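Local coordinates for protein 5-ketofructose reductase (Gluconobacter sp., PDB 7COK) that reduces 5-ketofructose, probably with a nicotinamide cofactor, as a member of a novel class in the shikimate dehydrogenase family, at residues R7-G12 with L36-I41; V73-H78 with G90-V95; D247-L252 with T276-F281; K110-S115 with V141-A146. All coordinates share one frame; numbering follows the deposited sequence.

Contact 1. Residues R7-G12 with L36-I41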
loop_
_atom_site.group_PDB
_atom_site.type_symbol
_atom_site.label_atom_id
_atom_site.label_comp_id
_atom_site.label_asym_id
_atom_site.label_seq_id
_atom_site.Cartn_x
_atom_site.Cartn_y
_atom_site.Cartn_z
ATOM N N ARG A 7 -8.549 7.773 2.630
ATOM C CA ARG A 7 -7.912 6.697 3.361
ATOM C C ARG A 7 -8.555 5.360 3.036
ATOM O O ARG A 7 -9.644 5.055 3.543
ATOM C CB ARG A 7 -7.952 6.950 4.853
ATOM C CG ARG A 7 -7.232 5.861 5.607
ATOM C CD ARG A 7 -7.512 5.943 7.083
ATOM N NE ARG A 7 -6.700 4.942 7.765
ATOM C CZ ARG A 7 -6.597 4.802 9.087
ATOM N NH1 ARG A 7 -7.243 5.606 9.922
ATOM N NH2 ARG A 7 -5.797 3.860 9.577
ATOM N N SER A 8 -7.886 4.589 2.172
ATOM C CA SER A 8 -8.310 3.213 1.864
ATOM C C SER A 8 -7.883 2.253 2.961
ATOM O O SER A 8 -6.854 2.457 3.595
ATOM C CB SER A 8 -7.693 2.748 0.543
ATOM O OG SER A 8 -7.924 3.674 -0.509
ATOM N N ILE A 9 -8.658 1.195 3.162
ATOM C CA ILE A 9 -8.289 0.092 4.053
ATOM C C ILE A 9 -7.088 -0.587 3.393
ATOM O O ILE A 9 -7.091 -0.816 2.169
ATOM C CB ILE A 9 -9.459 -0.916 4.224
ATOM C CG1 ILE A 9 -10.689 -0.271 4.903
ATOM C CG2 ILE A 9 -8.969 -2.183 4.934
ATOM C CD1 ILE A 9 -12.009 -1.012 4.741
ATOM N N LEU A 10 -6.047 -0.884 4.185
ATOM C CA LEU A 10 -4.819 -1.449 3.634
ATOM C C LEU A 10 -4.642 -2.883 4.074
ATOM O O LEU A 10 -4.791 -3.212 5.253
ATOM C CB LEU A 10 -3.599 -0.622 4.053
ATOM C CG LEU A 10 -3.647 0.844 3.576
ATOM C CD1 LEU A 10 -2.484 1.619 4.174
ATOM C CD2 LEU A 10 -3.657 0.921 2.042
ATOM N N THR A 11 -4.353 -3.724 3.089
ATOM C CA THR A 11 -3.983 -5.118 3.238
ATOM C C THR A 11 -2.828 -5.337 2.252
ATOM O O THR A 11 -2.505 -4.432 1.464
ATOM C CB THR A 11 -5.163 -6.068 2.881
ATOM O OG1 THR A 11 -5.562 -5.889 1.508
ATOM C CG2 THR A 11 -6.365 -5.851 3.789
ATOM N N GLY A 12 -2.186 -6.511 2.284
ATOM C CA GLY A 12 -1.200 -6.808 1.259
ATOM C C GLY A 12 -0.471 -8.093 1.537
ATOM O O GLY A 12 -1.014 -8.975 2.209
ATOM N N LEU A 36 -15.729 -1.779 -2.088
ATOM C CA LEU A 36 -14.984 -1.598 -0.848
ATOM C C LEU A 36 -13.771 -0.775 -1.175
ATOM O O LEU A 36 -13.034 -1.081 -2.137
ATOM C CB LEU A 36 -14.571 -2.963 -0.285
ATOM C CG LEU A 36 -14.860 -3.386 1.157
ATOM C CD1 LEU A 36 -13.872 -4.483 1.559
ATOM C CD2 LEU A 36 -14.818 -2.237 2.144
ATOM N N ASP A 37 -13.566 0.295 -0.409
ATOM C CA ASP A 37 -12.375 1.113 -0.585
ATOM C C ASP A 37 -11.224 0.470 0.192
ATOM O O ASP A 37 -10.877 0.868 1.303
ATOM C CB ASP A 37 -12.601 2.562 -0.184
ATOM C CG ASP A 37 -11.345 3.406 -0.339
ATOM O OD1 ASP A 37 -10.430 2.992 -1.103
ATOM O OD2 ASP A 37 -11.261 4.479 0.305
ATOM N N ALA A 38 -10.664 -0.557 -0.426
ATOM C CA ALA A 38 -9.594 -1.359 0.174
ATOM C C ALA A 38 -8.569 -1.622 -0.913
ATOM O O ALA A 38 -8.897 -1.644 -2.104
ATOM C CB ALA A 38 -10.137 -2.670 0.759
ATOM N N ARG A 39 -7.311 -1.800 -0.495
ATOM C CA ARG A 39 -6.205 -2.048 -1.411
ATOM C C ARG A 39 -5.406 -3.228 -0.896
ATOM O O ARG A 39 -5.344 -3.468 0.290
ATOM C CB ARG A 39 -5.309 -0.820 -1.468
ATOM C CG ARG A 39 -6.030 0.452 -1.903
ATOM C CD ARG A 39 -5.078 1.619 -2.007
ATOM N NE ARG A 39 -4.330 1.503 -3.252
ATOM C CZ ARG A 39 -3.506 2.423 -3.728
ATOM N NH1 ARG A 39 -3.289 3.551 -3.061
ATOM N NH2 ARG A 39 -2.899 2.194 -4.874
ATOM N N TYR A 40 -4.758 -3.933 -1.823
ATOM C CA TYR A 40 -3.851 -5.025 -1.511
ATOM C C TYR A 40 -2.500 -4.630 -2.061
ATOM O O TYR A 40 -2.327 -4.499 -3.283
ATOM C CB TYR A 40 -4.351 -6.282 -2.196
ATOM C CG TYR A 40 -3.627 -7.564 -1.790
ATOM C CD1 TYR A 40 -2.416 -7.927 -2.390
ATOM C CD2 TYR A 40 -4.169 -8.421 -0.843
ATOM C CE1 TYR A 40 -1.774 -9.115 -2.050
ATOM C CE2 TYR A 40 -3.522 -9.602 -0.499
ATOM C CZ TYR A 40 -2.334 -9.944 -1.121
ATOM O OH TYR A 40 -1.693 -11.140 -0.782
ATOM N N ILE A 41 -1.523 -4.489 -1.159
ATOM C CA ILE A 41 -0.189 -4.036 -1.501
ATOM C C ILE A 41 0.800 -5.214 -1.542
ATOM O O ILE A 41 1.171 -5.764 -0.500
ATOM C CB ILE A 41 0.297 -2.925 -0.516
ATOM C CG1 ILE A 41 -0.768 -1.806 -0.318
ATOM C CG2 ILE A 41 1.645 -2.378 -0.949
ATOM C CD1 ILE A 41 -1.349 -1.182 -1.571
#

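Contact 2. Residues V73-H78 with G90-V95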
loop_
_atom_site.group_PDB
_atom_site.type_symbol
_atom_site.label_atom_id
_atom_site.label_comp_id
_atom_site.label_asym_id
_atom_site.label_seq_id
_atom_site.Cartn_x
_atom_site.Cartn_y
_atom_site.Cartn_z
ATOM N N VAL A 73 7.206 -19.713 7.809
ATOM C CA VAL A 73 7.687 -20.251 9.090
ATOM C C VAL A 73 8.283 -19.112 9.941
ATOM O O VAL A 73 7.983 -18.974 11.132
ATOM C CB VAL A 73 8.648 -21.462 8.894
ATOM C CG1 VAL A 73 9.177 -21.957 10.233
ATOM C CG2 VAL A 73 7.900 -22.587 8.196
ATOM N N ALA A 74 9.101 -18.283 9.309
ATOM C CA ALA A 74 9.806 -17.219 10.009
ATOM C C ALA A 74 8.846 -16.220 10.663
ATOM O O ALA A 74 9.109 -15.705 11.745
ATOM C CB ALA A 74 10.723 -16.505 9.032
ATOM N N VAL A 75 7.696 -15.975 10.036
ATOM C CA VAL A 75 6.758 -14.995 10.568
ATOM C C VAL A 75 6.224 -15.372 11.954
ATOM O O VAL A 75 5.821 -14.488 12.694
ATOM C CB VAL A 75 5.618 -14.667 9.556
ATOM C CG1 VAL A 75 4.555 -15.768 9.546
ATOM C CG2 VAL A 75 5.011 -13.300 9.835
ATOM N N LEU A 76 6.252 -16.663 12.309
ATOM C CA LEU A 76 5.716 -17.049 13.620
ATOM C C LEU A 76 6.391 -16.301 14.766
ATOM O O LEU A 76 5.735 -15.994 15.769
ATOM C CB LEU A 76 5.767 -18.561 13.847
ATOM C CG LEU A 76 4.568 -19.344 13.316
ATOM C CD1 LEU A 76 4.678 -19.587 11.821
ATOM C CD2 LEU A 76 4.491 -20.661 14.088
ATOM N N ASP A 77 7.673 -15.980 14.585
ATOM C CA ASP A 77 8.471 -15.195 15.558
ATOM C C ASP A 77 7.952 -13.779 15.821
ATOM O O ASP A 77 8.299 -13.142 16.831
ATOM C CB ASP A 77 9.925 -15.060 15.072
ATOM C CG ASP A 77 10.683 -16.359 15.094
ATOM O OD1 ASP A 77 10.476 -17.182 16.020
ATOM O OD2 ASP A 77 11.510 -16.545 14.175
ATOM N N HIS A 78 7.133 -13.259 14.913
ATOM C CA HIS A 78 6.719 -11.864 15.005
ATOM C C HIS A 78 5.250 -11.646 15.358
ATOM O O HIS A 78 4.766 -10.504 15.354
ATOM C CB HIS A 78 7.051 -11.161 13.696
ATOM C CG HIS A 78 8.436 -11.422 13.211
ATOM N ND1 HIS A 78 9.559 -11.041 13.919
ATOM C CD2 HIS A 78 8.884 -12.059 12.106
ATOM C CE1 HIS A 78 10.637 -11.417 13.254
ATOM N NE2 HIS A 78 10.256 -12.042 12.156
ATOM N N GLY A 90 2.588 -25.359 11.721
ATOM C CA GLY A 90 3.877 -24.742 12.004
ATOM C C GLY A 90 4.230 -23.673 11.002
ATOM O O GLY A 90 5.403 -23.347 10.797
ATOM N N ALA A 91 3.196 -23.099 10.393
ATOM C CA ALA A 91 3.391 -22.055 9.412
ATOM C C ALA A 91 2.136 -21.188 9.346
ATOM O O ALA A 91 1.036 -21.670 9.622
ATOM C CB ALA A 91 3.717 -22.662 8.052
ATOM N N VAL A 92 2.328 -19.925 8.959
ATOM C CA VAL A 92 1.274 -18.926 8.841
ATOM C C VAL A 92 1.391 -18.223 7.479
ATOM O O VAL A 92 2.479 -17.800 7.055
ATOM C CB VAL A 92 1.409 -17.887 9.986
ATOM C CG1 VAL A 92 0.657 -16.599 9.653
ATOM C CG2 VAL A 92 0.879 -18.446 11.289
ATOM N N ASN A 93 0.258 -18.083 6.800
ATOM C CA ASN A 93 0.212 -17.373 5.538
ATOM C C ASN A 93 -0.778 -16.209 5.552
ATOM O O ASN A 93 -0.858 -15.519 4.563
ATOM C CB ASN A 93 -0.143 -18.317 4.386
ATOM C CG ASN A 93 -1.585 -18.787 4.460
ATOM O OD1 ASN A 93 -1.968 -19.461 5.399
ATOM N ND2 ASN A 93 -2.381 -18.425 3.479
ATOM N N CYS A 94 -1.535 -16.019 6.638
ATOM C CA CYS A 94 -2.554 -14.979 6.710
ATOM C C CYS A 94 -2.554 -14.403 8.108
ATOM O O CYS A 94 -2.839 -15.112 9.090
ATOM C CB CYS A 94 -3.907 -15.588 6.399
ATOM S SG CYS A 94 -5.301 -14.412 6.490
ATOM N N VAL A 95 -2.217 -13.129 8.192
ATOM C CA VAL A 95 -2.123 -12.428 9.478
ATOM C C VAL A 95 -3.203 -11.372 9.546
ATOM O O VAL A 95 -3.354 -10.587 8.627
ATOM C CB VAL A 95 -0.717 -11.788 9.688
ATOM C CG1 VAL A 95 -0.652 -10.990 11.012
ATOM C CG2 VAL A 95 0.366 -12.861 9.655
#

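Contact 3. Residues D247-L252 with T276-F281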
loop_
_atom_site.group_PDB
_atom_site.type_symbol
_atom_site.label_atom_id
_atom_site.label_comp_id
_atom_site.label_asym_id
_atom_site.label_seq_id
_atom_site.Cartn_x
_atom_site.Cartn_y
_atom_site.Cartn_z
ATOM N N ASP A 247 -11.359 -28.114 -8.693
ATOM C CA ASP A 247 -10.161 -27.528 -9.265
ATOM C C ASP A 247 -9.408 -26.547 -8.352
ATOM O O ASP A 247 -9.967 -25.967 -7.401
ATOM C CB ASP A 247 -10.501 -26.889 -10.611
ATOM C CG ASP A 247 -11.228 -25.586 -10.454
ATOM O OD1 ASP A 247 -10.547 -24.548 -10.272
ATOM O OD2 ASP A 247 -12.470 -25.590 -10.523
ATOM N N GLY A 248 -8.130 -26.376 -8.656
ATOM C CA GLY A 248 -7.230 -25.618 -7.795
ATOM C C GLY A 248 -7.420 -24.131 -7.878
ATOM O O GLY A 248 -7.030 -23.406 -6.969
ATOM N N LEU A 249 -8.006 -23.661 -8.980
ATOM C CA LEU A 249 -8.281 -22.218 -9.135
ATOM C C LEU A 249 -9.399 -21.842 -8.167
ATOM O O LEU A 249 -9.265 -20.862 -7.431
ATOM C CB LEU A 249 -8.584 -21.894 -10.609
ATOM C CG LEU A 249 -8.762 -20.445 -11.062
ATOM C CD1 LEU A 249 -8.563 -20.368 -12.568
ATOM C CD2 LEU A 249 -10.129 -19.895 -10.728
ATOM N N GLY A 250 -10.460 -22.652 -8.114
ATOM C CA GLY A 250 -11.514 -22.448 -7.122
ATOM C C GLY A 250 -10.965 -22.423 -5.698
ATOM O O GLY A 250 -11.449 -21.699 -4.825
ATOM N N MET A 251 -9.959 -23.253 -5.443
ATOM C CA MET A 251 -9.382 -23.331 -4.095
ATOM C C MET A 251 -8.625 -22.054 -3.742
ATOM O O MET A 251 -8.734 -21.537 -2.620
ATOM C CB MET A 251 -8.452 -24.536 -3.981
ATOM C CG MET A 251 -9.122 -25.872 -4.127
ATOM S SD MET A 251 -7.884 -27.164 -3.898
ATOM C CE MET A 251 -8.662 -28.516 -4.786
ATOM N N LEU A 252 -7.860 -21.538 -4.699
ATOM C CA LEU A 252 -7.204 -20.251 -4.527
ATOM C C LEU A 252 -8.216 -19.132 -4.278
ATOM O O LEU A 252 -8.015 -18.297 -3.395
ATOM C CB LEU A 252 -6.367 -19.935 -5.760
ATOM C CG LEU A 252 -4.883 -20.253 -5.821
ATOM C CD1 LEU A 252 -4.348 -19.591 -7.079
ATOM C CD2 LEU A 252 -4.126 -19.774 -4.589
ATOM N N THR A 276 -11.011 -13.310 -12.851
ATOM C CA THR A 276 -9.745 -12.568 -12.860
ATOM C C THR A 276 -8.524 -13.510 -13.024
ATOM O O THR A 276 -7.626 -13.245 -13.841
ATOM C CB THR A 276 -9.631 -11.727 -11.579
ATOM O OG1 THR A 276 -10.713 -10.790 -11.552
ATOM C CG2 THR A 276 -8.311 -10.962 -11.496
ATOM N N LEU A 277 -8.503 -14.603 -12.258
ATOM C CA LEU A 277 -7.454 -15.616 -12.398
ATOM C C LEU A 277 -7.514 -16.331 -13.756
ATOM O O LEU A 277 -6.475 -16.543 -14.384
ATOM C CB LEU A 277 -7.538 -16.628 -11.252
ATOM C CG LEU A 277 -7.168 -16.229 -9.826
ATOM C CD1 LEU A 277 -7.265 -17.489 -8.972
ATOM C CD2 LEU A 277 -5.761 -15.651 -9.751
ATOM N N GLU A 278 -8.715 -16.639 -14.247
ATOM C CA GLU A 278 -8.838 -17.274 -15.581
ATOM C C GLU A 278 -8.243 -16.377 -16.665
ATOM O O GLU A 278 -7.499 -16.863 -17.543
ATOM C CB GLU A 278 -10.291 -17.577 -15.932
ATOM C CG GLU A 278 -11.026 -18.541 -15.006
ATOM C CD GLU A 278 -10.836 -20.022 -15.318
ATOM O OE1 GLU A 278 -10.120 -20.389 -16.267
ATOM O OE2 GLU A 278 -11.425 -20.843 -14.584
ATOM N N ASN A 279 -8.519 -15.065 -16.589
ATOM C CA ASN A 279 -7.943 -14.107 -17.546
ATOM C C ASN A 279 -6.419 -14.006 -17.462
ATOM O O ASN A 279 -5.740 -13.982 -18.498
ATOM C CB ASN A 279 -8.570 -12.710 -17.420
ATOM C CG ASN A 279 -10.042 -12.664 -17.822
ATOM O OD1 ASN A 279 -10.555 -13.572 -18.460
ATOM N ND2 ASN A 279 -10.718 -11.565 -17.463
ATOM N N ILE A 280 -5.889 -13.950 -16.237
ATOM C CA ILE A 280 -4.441 -13.913 -15.992
ATOM C C ILE A 280 -3.744 -15.161 -16.552
ATOM O O ILE A 280 -2.693 -15.051 -17.190
ATOM C CB ILE A 280 -4.143 -13.710 -14.492
ATOM C CG1 ILE A 280 -4.481 -12.279 -14.080
ATOM C CG2 ILE A 280 -2.667 -13.953 -14.174
ATOM C CD1 ILE A 280 -4.718 -12.121 -12.597
ATOM N N PHE A 281 -4.336 -16.330 -16.315
ATOM C CA PHE A 281 -3.755 -17.599 -16.743
ATOM C C PHE A 281 -3.893 -17.860 -18.238
ATOM O O PHE A 281 -3.143 -18.680 -18.786
ATOM C CB PHE A 281 -4.369 -18.779 -15.984
ATOM C CG PHE A 281 -4.118 -18.777 -14.502
ATOM C CD1 PHE A 281 -3.007 -18.143 -13.933
ATOM C CD2 PHE A 281 -5.010 -19.439 -13.660
ATOM C CE1 PHE A 281 -2.805 -18.163 -12.560
ATOM C CE2 PHE A 281 -4.819 -19.458 -12.288
ATOM C CZ PHE A 281 -3.711 -18.828 -11.742
#

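Contact 4. Residues K110-S115 with V141-A146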
loop_
_atom_site.group_PDB
_atom_site.type_symbol
_atom_site.label_atom_id
_atom_site.label_comp_id
_atom_site.label_asym_id
_atom_site.label_seq_id
_atom_site.Cartn_x
_atom_site.Cartn_y
_atom_site.Cartn_z
ATOM N N LYS A 110 -7.418 -24.512 3.812
ATOM C CA LYS A 110 -8.825 -24.090 3.979
ATOM C C LYS A 110 -9.529 -23.820 2.650
ATOM O O LYS A 110 -10.745 -23.993 2.589
ATOM C CB LYS A 110 -8.921 -22.837 4.868
ATOM C CG LYS A 110 -8.548 -23.074 6.324
ATOM C CD LYS A 110 -8.836 -21.858 7.206
ATOM C CE LYS A 110 -8.312 -22.016 8.642
ATOM N NZ LYS A 110 -8.860 -23.198 9.365
ATOM N N GLY A 111 -8.793 -23.388 1.614
ATOM C CA GLY A 111 -9.387 -23.203 0.281
ATOM C C GLY A 111 -9.916 -24.534 -0.213
ATOM O O GLY A 111 -11.032 -24.624 -0.701
ATOM N N PHE A 112 -9.113 -25.576 -0.055
ATOM C CA PHE A 112 -9.518 -26.920 -0.439
ATOM C C PHE A 112 -10.738 -27.379 0.365
ATOM O O PHE A 112 -11.695 -27.902 -0.220
ATOM C CB PHE A 112 -8.365 -27.931 -0.259
ATOM C CG PHE A 112 -8.849 -29.341 -0.175
ATOM C CD1 PHE A 112 -9.280 -30.007 -1.330
ATOM C CD2 PHE A 112 -9.000 -29.972 1.066
ATOM C CE1 PHE A 112 -9.783 -31.306 -1.257
ATOM C CE2 PHE A 112 -9.524 -31.250 1.151
ATOM C CZ PHE A 112 -9.922 -31.917 0.000
ATOM N N LEU A 113 -10.693 -27.218 1.686
ATOM C CA LEU A 113 -11.801 -27.588 2.543
ATOM C C LEU A 113 -13.102 -26.889 2.162
ATOM O O LEU A 113 -14.140 -27.543 2.090
ATOM C CB LEU A 113 -11.433 -27.430 4.015
ATOM C CG LEU A 113 -12.297 -28.137 5.038
ATOM C CD1 LEU A 113 -12.083 -29.650 4.951
ATOM C CD2 LEU A 113 -12.016 -27.656 6.458
ATOM N N ALA A 114 -13.048 -25.588 1.858
ATOM C CA ALA A 114 -14.245 -24.884 1.386
ATOM C C ALA A 114 -14.742 -25.460 0.063
ATOM O O ALA A 114 -15.936 -25.691 -0.102
ATOM C CB ALA A 114 -13.982 -23.395 1.255
ATOM N N SER A 115 -13.843 -25.720 -0.886
ATOM C CA SER A 115 -14.254 -26.380 -2.132
ATOM C C SER A 115 -14.911 -27.742 -1.862
ATOM O O SER A 115 -15.964 -28.061 -2.436
ATOM C CB SER A 115 -13.061 -26.558 -3.062
ATOM O OG SER A 115 -12.621 -25.295 -3.597
ATOM N N VAL A 141 -3.858 -31.527 7.790
ATOM C CA VAL A 141 -4.270 -30.982 9.092
ATOM C C VAL A 141 -5.710 -30.507 9.048
ATOM O O VAL A 141 -6.470 -30.817 9.960
ATOM C CB VAL A 141 -3.317 -29.879 9.589
ATOM C CG1 VAL A 141 -3.875 -29.148 10.828
ATOM C CG2 VAL A 141 -1.968 -30.498 9.940
ATOM N N GLU A 142 -6.077 -29.724 8.026
ATOM C CA GLU A 142 -7.437 -29.185 7.973
ATOM C C GLU A 142 -8.499 -30.289 7.878
ATOM O O GLU A 142 -9.550 -30.229 8.519
ATOM C CB GLU A 142 -7.610 -28.176 6.839
ATOM C CG GLU A 142 -6.769 -26.902 6.955
ATOM C CD GLU A 142 -7.064 -25.998 8.147
ATOM O OE1 GLU A 142 -8.032 -26.207 8.902
ATOM O OE2 GLU A 142 -6.311 -25.026 8.339
ATOM N N LEU A 143 -8.218 -31.325 7.117
ATOM C CA LEU A 143 -9.129 -32.462 7.028
ATOM C C LEU A 143 -9.269 -33.187 8.362
ATOM O O LEU A 143 -10.385 -33.545 8.767
ATOM C CB LEU A 143 -8.623 -33.430 5.954
ATOM C CG LEU A 143 -8.954 -33.145 4.492
ATOM C CD1 LEU A 143 -7.987 -33.948 3.666
ATOM C CD2 LEU A 143 -10.372 -33.585 4.182
ATOM N N ALA A 144 -8.135 -33.411 9.036
ATOM C CA ALA A 144 -8.110 -34.048 10.344
ATOM C C ALA A 144 -8.895 -33.247 11.370
ATOM O O ALA A 144 -9.729 -33.816 12.062
ATOM C CB ALA A 144 -6.678 -34.256 10.799
ATOM N N LEU A 145 -8.661 -31.926 11.446
ATOM C CA LEU A 145 -9.436 -31.053 12.354
ATOM C C LEU A 145 -10.917 -30.988 12.004
ATOM O O LEU A 145 -11.765 -30.756 12.880
ATOM C CB LEU A 145 -8.825 -29.645 12.441
ATOM C CG LEU A 145 -7.405 -29.547 13.003
ATOM C CD1 LEU A 145 -6.985 -28.085 12.947
ATOM C CD2 LEU A 145 -7.258 -30.139 14.406
ATOM N N ALA A 146 -11.245 -31.233 10.737
ATOM C CA ALA A 146 -12.624 -31.225 10.291
ATOM C C ALA A 146 -13.303 -32.595 10.406
ATOM O O ALA A 146 -14.412 -32.782 9.871
ATOM C CB ALA A 146 -12.696 -30.727 8.865
#

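Contact 1. Residues R7-G12 with L36-I41
Strands 9-15 and 38-44, the two parallel strands of a beta-alpha-beta unit with helix 23-34 as the crossover, are zipped together along Ile9-Gly12 and Ala38-Ile41. Ile9 N donates to Asp37 O, and Ile9 O receives Arg39 N at 2.8 Å. Arg39 O is gripped twice: by Thr11 N at 3.0 Å and by Thr11 OG1 at 2.7 Å, the hydroxyl arriving tilted 33° from the carbonyl plane. The Thr11 hydroxyl sits between its own backbone N and carbonyl carbon (chi1 61°), which turns it onto the carbonyl of Arg39, and Tyr31 also bonds to it. Ahead of the pairing, Ser8 OG donates to the syn side of Asp37 OD1 at 2.7 Å. This corner belongs to the substrate-binding domain of the family, and here the ring of Tyr40 lies flat over Gly12, whose CA stands 3.8 Å from the ring centroid, 3° off the normal, in a CH-pi contact. Tyr40 OH continues to Asn66. With an alanine in place of Tyr40, Gly12 CA would probably lose the ring it packs on and Asn66 its hydroxyl partner. Arg39 lays its CG 3.7 Å from Ser8 CB, while its guanidinium group reaches across the dimer interface to Glu28 of the second subunit, where Ile41 also packs on Ile41 of that subunit.

Contact 2. Residues V73-H78 with G90-V95
Leu76 lays its CD1 methyl over the backbone of the facing segment, 3.7 Å from Ala91 CA, and the same methyl meets Val92 CG2 at 4.0 Å. Next to it, Val75 sends CG1 to Val92 CB at 3.8 Å, the two valines crossing at about a right angle. That methyl lies between the backbone N and carbonyl carbon of Val75 (chi1 78°), and from there it touches both Val92 CB and the CG1 branch of Val92. At the other end, Val73 CG2 rests 3.7 Å from Gly90 O and 4.2 Å from Ala91 CB. No hydrogen bond links the two segments, so the fit rests on methyl groups against main chain and other aliphatic side chains. Gly90 has a positive phi of 85° as the chain leaves helix 84-89, where any side chain would collide with the carbonyl O of the residue before. These contacts lay the 3-10 turn of residues 75-78 against the chain running into strand 94-98. Asn93 and Cys94 form a classic beta bulge opposite His105 of strand 101-105. On its other flanks the turn meets helix 50-59 through Ala74 and His78, and Val75 touches Cys67 of strand 64-67.

Contact 3. Residues D247-L252 with T276-F281
Leu249 has its CG trans to the backbone N (chi1 -174°), which brings CG and CD1 against the facing helix, while Leu277, chi1 -70°, swings its CG away from its own carbonyl carbon. The two leucines slide past each other in opposite directions, Leu249 CG lying 3.9 Å from Leu277 CD1. The latter methyl also receives Leu252 CD1 at 4.1 Å, the two side chains crossing near a right angle. Leu249 CD1 reaches further, meeting the edge of the Phe281 ring near its plane, 3.8 Å from Phe281 CD2. On another side of this methyl lies the carboxylate of Glu278, whose chain bends at chi2 so that OE2 comes within 3.5 Å of Leu249 CD1. Replacing Leu249 with an alanine would probably open a gap between the helices and leave Leu277 and Phe281 without their shared partner. Asp247 is the N-cap of helix 248-264, its OD1 accepting from Gly250 N at 2.9 Å from above the carboxylate plane. The contact joins the start of helix 248-264 to the end of helix 270-281, both in the C-terminal shikimate dehydrogenase region, with short axes 126° and 10.9 Å apart. Helix 23-34 packs on Leu277 through Met26, and Pro230 touches Leu249.

Contact 4. Residues K110-S115 with V141-A146
Lys110 and Glu142 form the salt bridge between helices 110-117 and 134-145: Lys110 NZ donates to Glu142 OE1 at 3.2 Å, coming from above the carboxylate plane by 37°, and adds a weak bond to OE2 at 3.3 Å. Both side chains bend on the way. Lys110 runs extended until a turn at its last torsion (chi4 -58°), and Glu142 is bent at chi2, with its CG lying beside its own backbone N. The aliphatic part of the lysine also passes the carboxylate, its CG 3.6 Å from Glu142 OE2. That oxygen has a further partner in Ser85, whose hydroxyl is likely to help fix the carboxylate's rotation. Among the apolar contacts, Phe112 presents the edge of its ring to Leu143: CE2 is 3.9 Å from Leu143 CG, and Leu143 CD2 lies in the ring plane. Leu113 supplies the rest, its CD2 methyl 4.0 Å from Ala146 CB and its CD1 methyl more loosely beside Leu143 CD2. Helix 134-145 follows strand 126-130 of the parallel sheet in the Rossmann-type domain, which in this family probably binds the nicotinamide cofactor. The short helix axes are inclined at 50° and come within 9.7 Å. Helix 84-89 borders the charged end through Ser85, Ile195 of strand 193-196 touches both Phe112 and Leu143, and Pro122 meets Leu113 and Ala146.

In the fold
From the N terminus, contact 1 closes the first beta-alpha-beta crossover at the outermost strand of the mixed sheet within this chain. Contact 2 follows, closing the loop that holds strand 81-82 and helix 84-89 and reaching the same sheet; the centres of these two contacts are about 21 Å apart. Contact 4 comes next, joining the helix after strand 101-105 to helix 134-145, which follows strand 126-130 of the parallel, Rossmann-type sheet. Contact 3 is last and closes the pair of helices 248-264 and 270-281. The four are in series, none nested or crossing. Contacts 3 and 4 touch where Met251 packs on Phe112 and Ser115. Helix 248-264 also reaches contact 1 through Trp263, tying both domains.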